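Local structure of amine oxidase (Emericella nidulans, 3PGB) at residues P112-A117 with K539-I544; F367-K370 with R375-Y378. The protein is a copper amine oxidase that probably oxidises primary amines with the help of a copper ion and a topaquinone cofactor made from its own chain. All blocks are in the same frame, centred on the assembly; numbering follows the deposited sequence.

Both contacts are largely buried and meet along one seam, where strands 374-389 and 532-542 are antiparallel neighbours. Contact 1 joins the start of helix 114-122 to the calcium-binding end of strand 532-542, over 422 residues of sequence; contact 2 is local, closing the hairpin of strands 363-371 and 374-389. Their chemistry differs accordingly. The first rests on one lysine tip among carboxylates and buries little surface (111 Å²), whereas the second (417 Å²) combines backbone bonds, aliphatic packing, an aromatic pair and a salt bridge from partly exposed Arg375 to buried Asp368. A probable hydrogen bond of 2.9 Å between Tyr378 N and Asp541 O couples them directly.

Contact 1 (P112-A117 with K539-I544); sequences PNKSEA and KADFDI. With CA (calcium ion), chain F.
Lys114 reaches Asp541 and Asp543 with the outer end of its side chain, NZ making the polar contacts, across a gap of 10.5 Å between Lys114 CA and Asp541 CA. Its CB, in the first turn of helix 114-122, is directed toward segment 539-544, and CG stands anti to the backbone N (chi1 -173°). With every later torsion also extended, the chain runs straight across. CB and CG pass alongside the ring of Tyr378. CD is the first atom to meet the other segment, 3.6 Å from Asp541 OD2, and CE comes to 3.2 Å from Asp543 OD2. NZ then enters between the two carboxylates, which approach from the opposite direction. It lies 2.8 Å from Asp541 OD2, met on the syn side but 24° out of the carboxylate plane, and 2.7 Å from the syn lone pair of Asp543 OD2. A weak third bond goes to Asp543 OD1, and outside the two segments Asp687 OD2 makes a further salt bridge.

Both OD1 atoms bind calcium, Asp541 OD1 at 2.4 Å and Asp543 OD1 at 2.3 Å. Phe542 O, a water, Asp687 OD1 and Leu688 O complete six ligands. Lys114 is therefore a second-shell residue that, together with the metal, probably holds the two first-shell carboxylates in their rotation, and its charge probably offsets the third carboxylate that calcium alone would leave unbalanced. Asp541 is also the centre of an inverse gamma turn, consistent with Asp541 OD1 and Phe542 O reaching the same ion.

The protein ligands come from strand 532-542, Asp543 just after it, and strand 686-698; these strands also carry copper ligands His532, His534 and His698. The arrangement is thus a calcium site of the copper amine oxidase catalytic domain, built on the strand pair that holds its copper.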
ATOM      1  N   PRO A 112      -2.938 -26.522  22.093  1.00 24.02           N
ATOM      2  CA  PRO A 112      -2.109 -27.714  22.040  1.00 24.28           C
ATOM      3  C   PRO A 112      -0.835 -27.480  21.242  1.00 24.44           C
ATOM      4  O   PRO A 112      -0.795 -26.618  20.363  1.00 24.37           O
ATOM      5  CB  PRO A 112      -3.008 -28.745  21.348  1.00 24.20           C
ATOM      6  CG  PRO A 112      -3.950 -27.956  20.554  1.00 24.20           C
ATOM      7  CD  PRO A 112      -4.170 -26.673  21.302  1.00 24.14           C
ATOM      8  N   ASN A 113       0.198 -28.242  21.575  1.00 24.65           N
ATOM      9  CA  ASN A 113       1.460 -28.185  20.868  1.00 24.90           C
ATOM     10  C   ASN A 113       1.266 -28.571  19.403  1.00 24.90           C
ATOM     11  O   ASN A 113       0.406 -29.394  19.078  1.00 24.74           O
ATOM     12  CB  ASN A 113       2.475 -29.122  21.539  1.00 25.08           C
ATOM     13  CG  ASN A 113       2.876 -28.657  22.934  1.00 25.57           C
ATOM     14  OD1 ASN A 113       2.802 -27.467  23.250  1.00 26.32           O
ATOM     15  ND2 ASN A 113       3.306 -29.594  23.773  1.00 25.60           N
ATOM     16  N   LYS A 114       2.062 -27.972  18.524  1.00 24.97           N
ATOM     17  CA  LYS A 114       2.000 -28.283  17.093  1.00 25.14           C
ATOM     18  C   LYS A 114       2.257 -29.771  16.840  1.00 25.47           C
ATOM     19  O   LYS A 114       1.654 -30.370  15.948  1.00 25.60           O
ATOM     20  CB  LYS A 114       3.010 -27.431  16.324  1.00 24.99           C
ATOM     21  CG  LYS A 114       2.938 -27.544  14.809  1.00 24.97           C
ATOM     22  CD  LYS A 114       4.019 -26.695  14.152  1.00 24.12           C
ATOM     23  CE  LYS A 114       4.083 -26.925  12.654  1.00 23.77           C
ATOM     24  NZ  LYS A 114       4.874 -25.859  11.973  1.00 23.17           N
ATOM     25  N   SER A 115       3.149 -30.359  17.635  1.00 25.80           N
ATOM     26  CA  SER A 115       3.475 -31.779  17.517  1.00 26.02           C
ATOM     27  C   SER A 115       2.279 -32.687  17.853  1.00 26.13           C
ATOM     28  O   SER A 115       2.224 -33.823  17.384  1.00 25.93           O
ATOM     29  CB  SER A 115       4.693 -32.124  18.390  1.00 25.98           C
ATOM     30  OG  SER A 115       4.492 -31.727  19.741  1.00 26.44           O
ATOM     31  N   GLU A 116       1.339 -32.184  18.658  1.00 26.36           N
ATOM     32  CA  GLU A 116       0.051 -32.862  18.909  1.00 26.58           C
ATOM     33  C   GLU A 116      -0.966 -32.586  17.804  1.00 26.36           C
ATOM     34  O   GLU A 116      -1.717 -33.479  17.405  1.00 26.48           O
ATOM     35  CB  GLU A 116      -0.587 -32.382  20.218  1.00 26.79           C
ATOM     36  CG  GLU A 116       0.014 -32.909  21.499  1.00 28.13           C
ATOM     37  CD  GLU A 116      -0.734 -32.372  22.709  1.00 30.42           C
ATOM     38  OE1 GLU A 116      -1.667 -33.063  23.181  1.00 31.94           O
ATOM     39  OE2 GLU A 116      -0.419 -31.241  23.161  1.00 31.50           O
ATOM     40  N   ALA A 117      -1.014 -31.336  17.345  1.00 26.06           N
ATOM     41  CA  ALA A 117      -2.026 -30.899  16.385  1.00 25.70           C
ATOM     42  C   ALA A 117      -1.821 -31.497  14.990  1.00 25.43           C
ATOM     43  O   ALA A 117      -2.774 -31.965  14.374  1.00 25.33           O
ATOM     44  CB  ALA A 117      -2.050 -29.388  16.313  1.00 25.61           C
ATOM     45  N   LYS A 539       3.118 -13.638  14.081  1.00 14.79           N
ATOM     46  CA  LYS A 539       3.736 -14.949  13.882  1.00 14.82           C
ATOM     47  C   LYS A 539       3.205 -15.585  12.597  1.00 14.90           C
ATOM     48  O   LYS A 539       1.997 -15.765  12.443  1.00 14.66           O
ATOM     49  CB  LYS A 539       3.442 -15.854  15.073  1.00 14.96           C
ATOM     50  CG  LYS A 539       4.151 -17.207  15.031  1.00 15.48           C
ATOM     51  CD  LYS A 539       3.721 -18.074  16.194  1.00 16.09           C
ATOM     52  CE  LYS A 539       4.454 -19.394  16.216  1.00 16.25           C
ATOM     53  NZ  LYS A 539       4.028 -20.248  17.371  1.00 16.20           N
ATOM     54  N   ALA A 540       4.114 -15.912  11.679  1.00 14.91           N
ATOM     55  CA  ALA A 540       3.769 -16.556  10.417  1.00 14.95           C
ATOM     56  C   ALA A 540       4.499 -17.898  10.311  1.00 15.08           C
ATOM     57  O   ALA A 540       5.637 -17.963   9.855  1.00 15.09           O
ATOM     58  CB  ALA A 540       4.129 -15.649   9.247  1.00 14.89           C
ATOM     59  N   ASP A 541       3.840 -18.968  10.746  1.00 15.21           N
ATOM     60  CA  ASP A 541       4.435 -20.301  10.717  1.00 15.13           C
ATOM     61  C   ASP A 541       4.184 -20.965   9.369  1.00 15.09           C
ATOM     62  O   ASP A 541       3.358 -21.875   9.262  1.00 15.13           O
ATOM     63  CB  ASP A 541       3.874 -21.162  11.859  1.00 15.16           C
ATOM     64  CG  ASP A 541       4.590 -22.498  11.999  1.00 15.25           C
ATOM     65  OD1 ASP A 541       5.576 -22.749  11.276  1.00 15.17           O
ATOM     66  OD2 ASP A 541       4.154 -23.312  12.836  1.00 16.21           O
ATOM     67  N   PHE A 542       4.904 -20.516   8.345  1.00 14.93           N
ATOM     68  CA  PHE A 542       4.806 -21.135   7.024  1.00 14.93           C
ATOM     69  C   PHE A 542       5.313 -22.567   7.084  1.00 14.98           C
ATOM     70  O   PHE A 542       6.406 -22.806   7.591  1.00 15.33           O
ATOM     71  CB  PHE A 542       5.651 -20.382   5.989  1.00 15.06           C
ATOM     72  CG  PHE A 542       5.184 -18.989   5.721  1.00 14.35           C
ATOM     73  CD1 PHE A 542       4.250 -18.738   4.734  1.00 14.18           C
ATOM     74  CD2 PHE A 542       5.683 -17.933   6.452  1.00 14.08           C
ATOM     75  CE1 PHE A 542       3.818 -17.458   4.490  1.00 14.18           C
ATOM     76  CE2 PHE A 542       5.260 -16.658   6.213  1.00 14.50           C
ATOM     77  CZ  PHE A 542       4.321 -16.417   5.231  1.00 14.44           C
ATOM     78  N   ASP A 543       4.529 -23.513   6.575  1.00 14.96           N
ATOM     79  CA  ASP A 543       4.993 -24.884   6.368  1.00 14.98           C
ATOM     80  C   ASP A 543       4.825 -25.212   4.892  1.00 15.19           C
ATOM     81  O   ASP A 543       3.925 -25.968   4.506  1.00 15.68           O
ATOM     82  CB  ASP A 543       4.201 -25.872   7.228  1.00 14.96           C
ATOM     83  CG  ASP A 543       4.524 -25.763   8.714  1.00 15.43           C
ATOM     84  OD1 ASP A 543       5.518 -25.101   9.097  1.00 16.01           O
ATOM     85  OD2 ASP A 543       3.776 -26.359   9.511  1.00 15.67           O
ATOM     86  N   ILE A 544       5.700 -24.649   4.063  1.00 15.10           N
ATOM     87  CA  ILE A 544       5.528 -24.736   2.614  1.00 15.07           C
ATOM     88  C   ILE A 544       5.760 -26.169   2.135  1.00 15.10           C
ATOM     89  O   ILE A 544       6.879 -26.686   2.200  1.00 14.86           O
ATOM     90  CB  ILE A 544       6.465 -23.762   1.848  1.00 15.06           C
ATOM     91  CG1 ILE A 544       6.283 -22.317   2.339  1.00 14.82           C
ATOM     92  CG2 ILE A 544       6.204 -23.840   0.349  1.00 14.56           C
ATOM     93  CD1 ILE A 544       4.858 -21.810   2.294  1.00 14.89           C
TER
HETATM   94 CA    CA F 903       7.149 -23.669   9.763  1.00 15.97          CA
HETATM   95  O   HOH W   1       8.784 -24.074   7.884  1.00  6.14           O

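Contact 2 (F367-K370 with R375-Y378); sequences FDIK and RVLY
This is a beta-hairpin contact: Phe367-Lys370, at the end of strand 363-371, pairs antiparallel with Arg375-Tyr378, which opens strand 374-389 in the enzyme domain. Ile369 and Leu377 form a hydrogen-bonded pair, Ile369 N lying 2.8 Å from Leu377 O in a weak bond. Asp368 N reaches Tyr378 O at 2.8 Å. Ile369 O accepts twice, from Val376 N at 3.1 Å and more weakly from Leu377 N at 3.3 Å. That double acceptance marks a beta bulge, because the next pair, Lys370 with Arg375, is shifted by one residue.

Side chains divide between the faces. Ile369 and Leu377 lie side by side, pointing the same way, with CB of Ile369 4.1 Å from CB of Leu377. Lys370 and Arg375 share the other face; the Arg375 chain bends at chi3 (-54°), which brings the guanidinium to Asp368, whose side chain it crosses at about a right angle. Arg375 NE donates to Asp368 OD2 at 2.7 Å, nearly within the guanidinium plane, though on the anti side of the carboxylate and tilted 34° out of its plane; NH2 adds a weak bond and also pairs with Asp122 of helix 114-122.

Farther from the turn, Phe367 presents its edge to the face of Tyr378 in an offset edge-to-face pair, planes at 83° and ring centroids 5.9 Å apart. Tyr378 OH is hydrogen-bonded to Trp68 NE1, and Trp68 also stacks on Phe367.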
ATOM      1  N   PHE A 367      -5.406 -20.537  12.027  1.00 16.43           N
ATOM      2  CA  PHE A 367      -4.678 -21.802  12.055  1.00 16.23           C
ATOM      3  C   PHE A 367      -4.987 -22.655  10.830  1.00 16.11           C
ATOM      4  O   PHE A 367      -6.063 -22.571  10.252  1.00 16.19           O
ATOM      5  CB  PHE A 367      -5.031 -22.593  13.314  1.00 16.22           C
ATOM      6  CG  PHE A 367      -4.407 -22.054  14.564  1.00 16.25           C
ATOM      7  CD1 PHE A 367      -5.065 -21.106  15.335  1.00 16.83           C
ATOM      8  CD2 PHE A 367      -3.158 -22.496  14.975  1.00 15.69           C
ATOM      9  CE1 PHE A 367      -4.481 -20.609  16.496  1.00 17.06           C
ATOM     10  CE2 PHE A 367      -2.570 -22.002  16.132  1.00 15.81           C
ATOM     11  CZ  PHE A 367      -3.227 -21.064  16.893  1.00 16.29           C
ATOM     12  N   ASP A 368      -4.030 -23.490  10.455  1.00 16.21           N
ATOM     13  CA  ASP A 368      -4.184 -24.438   9.361  1.00 16.15           C
ATOM     14  C   ASP A 368      -4.724 -23.761   8.101  1.00 16.06           C
ATOM     15  O   ASP A 368      -5.682 -24.237   7.496  1.00 16.44           O
ATOM     16  CB  ASP A 368      -5.087 -25.600   9.803  1.00 16.26           C
ATOM     17  CG  ASP A 368      -5.000 -26.822   8.877  1.00 16.32           C
ATOM     18  OD1 ASP A 368      -5.941 -27.644   8.916  1.00 17.13           O
ATOM     19  OD2 ASP A 368      -4.009 -26.974   8.130  1.00 15.07           O
ATOM     20  N   ILE A 369      -4.106 -22.645   7.718  1.00 15.71           N
ATOM     21  CA  ILE A 369      -4.457 -21.958   6.482  1.00 15.78           C
ATOM     22  C   ILE A 369      -3.982 -22.822   5.316  1.00 15.97           C
ATOM     23  O   ILE A 369      -2.783 -23.037   5.168  1.00 15.96           O
ATOM     24  CB  ILE A 369      -3.809 -20.536   6.393  1.00 15.72           C
ATOM     25  CG1 ILE A 369      -4.324 -19.634   7.523  1.00 15.34           C
ATOM     26  CG2 ILE A 369      -4.096 -19.893   5.048  1.00 14.88           C
ATOM     27  CD1 ILE A 369      -3.751 -18.239   7.519  1.00 14.79           C
ATOM     28  N   LYS A 370      -4.914 -23.326   4.509  1.00 16.31           N
ATOM     29  CA  LYS A 370      -4.570 -24.175   3.357  1.00 16.95           C
ATOM     30  C   LYS A 370      -4.912 -23.487   2.036  1.00 17.00           C
ATOM     31  O   LYS A 370      -5.797 -22.643   1.988  1.00 17.16           O
ATOM     32  CB  LYS A 370      -5.287 -25.535   3.431  1.00 17.15           C
ATOM     33  CG  LYS A 370      -5.052 -26.313   4.740  1.00 18.12           C
ATOM     34  CD  LYS A 370      -5.822 -27.636   4.813  1.00 18.75           C
ATOM     35  CE  LYS A 370      -5.254 -28.670   3.849  1.00 20.13           C
ATOM     36  NZ  LYS A 370      -5.986 -29.975   3.863  1.00 20.60           N
ATOM     37  N   ARG A 375      -1.479 -27.160   2.951  1.00 16.52           N
ATOM     38  CA  ARG A 375      -1.184 -26.175   3.987  1.00 15.92           C
ATOM     39  C   ARG A 375      -0.039 -25.255   3.547  1.00 15.38           C
ATOM     40  O   ARG A 375       0.953 -25.721   2.989  1.00 15.01           O
ATOM     41  CB  ARG A 375      -0.814 -26.864   5.307  1.00 15.77           C
ATOM     42  CG  ARG A 375      -0.537 -25.879   6.445  1.00 16.13           C
ATOM     43  CD  ARG A 375      -0.274 -26.562   7.780  1.00 17.04           C
ATOM     44  NE  ARG A 375      -1.357 -27.481   8.141  1.00 17.46           N
ATOM     45  CZ  ARG A 375      -1.242 -28.803   8.291  1.00 16.75           C
ATOM     46  NH1 ARG A 375      -0.077 -29.423   8.145  1.00 15.84           N
ATOM     47  NH2 ARG A 375      -2.315 -29.513   8.606  1.00 17.55           N
ATOM     48  N   VAL A 376      -0.197 -23.954   3.792  1.00 14.78           N
ATOM     49  CA  VAL A 376       0.890 -22.989   3.596  1.00 14.35           C
ATOM     50  C   VAL A 376       1.309 -22.341   4.919  1.00 13.93           C
ATOM     51  O   VAL A 376       2.468 -21.985   5.083  1.00 13.76           O
ATOM     52  CB  VAL A 376       0.536 -21.905   2.547  1.00 14.21           C
ATOM     53  CG1 VAL A 376      -0.388 -22.479   1.477  1.00 13.88           C
ATOM     54  CG2 VAL A 376      -0.074 -20.687   3.200  1.00 14.66           C
ATOM     55  N   LEU A 377       0.369 -22.200   5.853  1.00 13.62           N
ATOM     56  CA  LEU A 377       0.649 -21.658   7.183  1.00 13.36           C
ATOM     57  C   LEU A 377      -0.089 -22.455   8.257  1.00 13.18           C
ATOM     58  O   LEU A 377      -1.315 -22.572   8.222  1.00 12.95           O
ATOM     59  CB  LEU A 377       0.214 -20.192   7.257  1.00 13.43           C
ATOM     60  CG  LEU A 377       1.000 -19.156   6.438  1.00 13.22           C
ATOM     61  CD1 LEU A 377       0.074 -18.130   5.806  1.00 13.20           C
ATOM     62  CD2 LEU A 377       2.053 -18.468   7.296  1.00 12.87           C
ATOM     63  N   TYR A 378       0.660 -23.014   9.203  1.00 13.19           N
ATOM     64  CA  TYR A 378       0.056 -23.680  10.357  1.00 13.24           C
ATOM     65  C   TYR A 378      -0.623 -22.656  11.262  1.00 13.12           C
ATOM     66  O   TYR A 378      -1.668 -22.936  11.840  1.00 12.85           O
ATOM     67  CB  TYR A 378       1.101 -24.482  11.159  1.00 13.39           C
ATOM     68  CG  TYR A 378       0.568 -25.012  12.478  1.00 13.60           C
ATOM     69  CD1 TYR A 378      -0.238 -26.144  12.522  1.00 13.92           C
ATOM     70  CD2 TYR A 378       0.850 -24.363  13.673  1.00 13.93           C
ATOM     71  CE1 TYR A 378      -0.738 -26.624  13.722  1.00 14.15           C
ATOM     72  CE2 TYR A 378       0.351 -24.834  14.879  1.00 14.79           C
ATOM     73  CZ  TYR A 378      -0.443 -25.963  14.897  1.00 14.86           C
ATOM     74  OH  TYR A 378      -0.940 -26.426  16.095  1.00 15.77           O
TER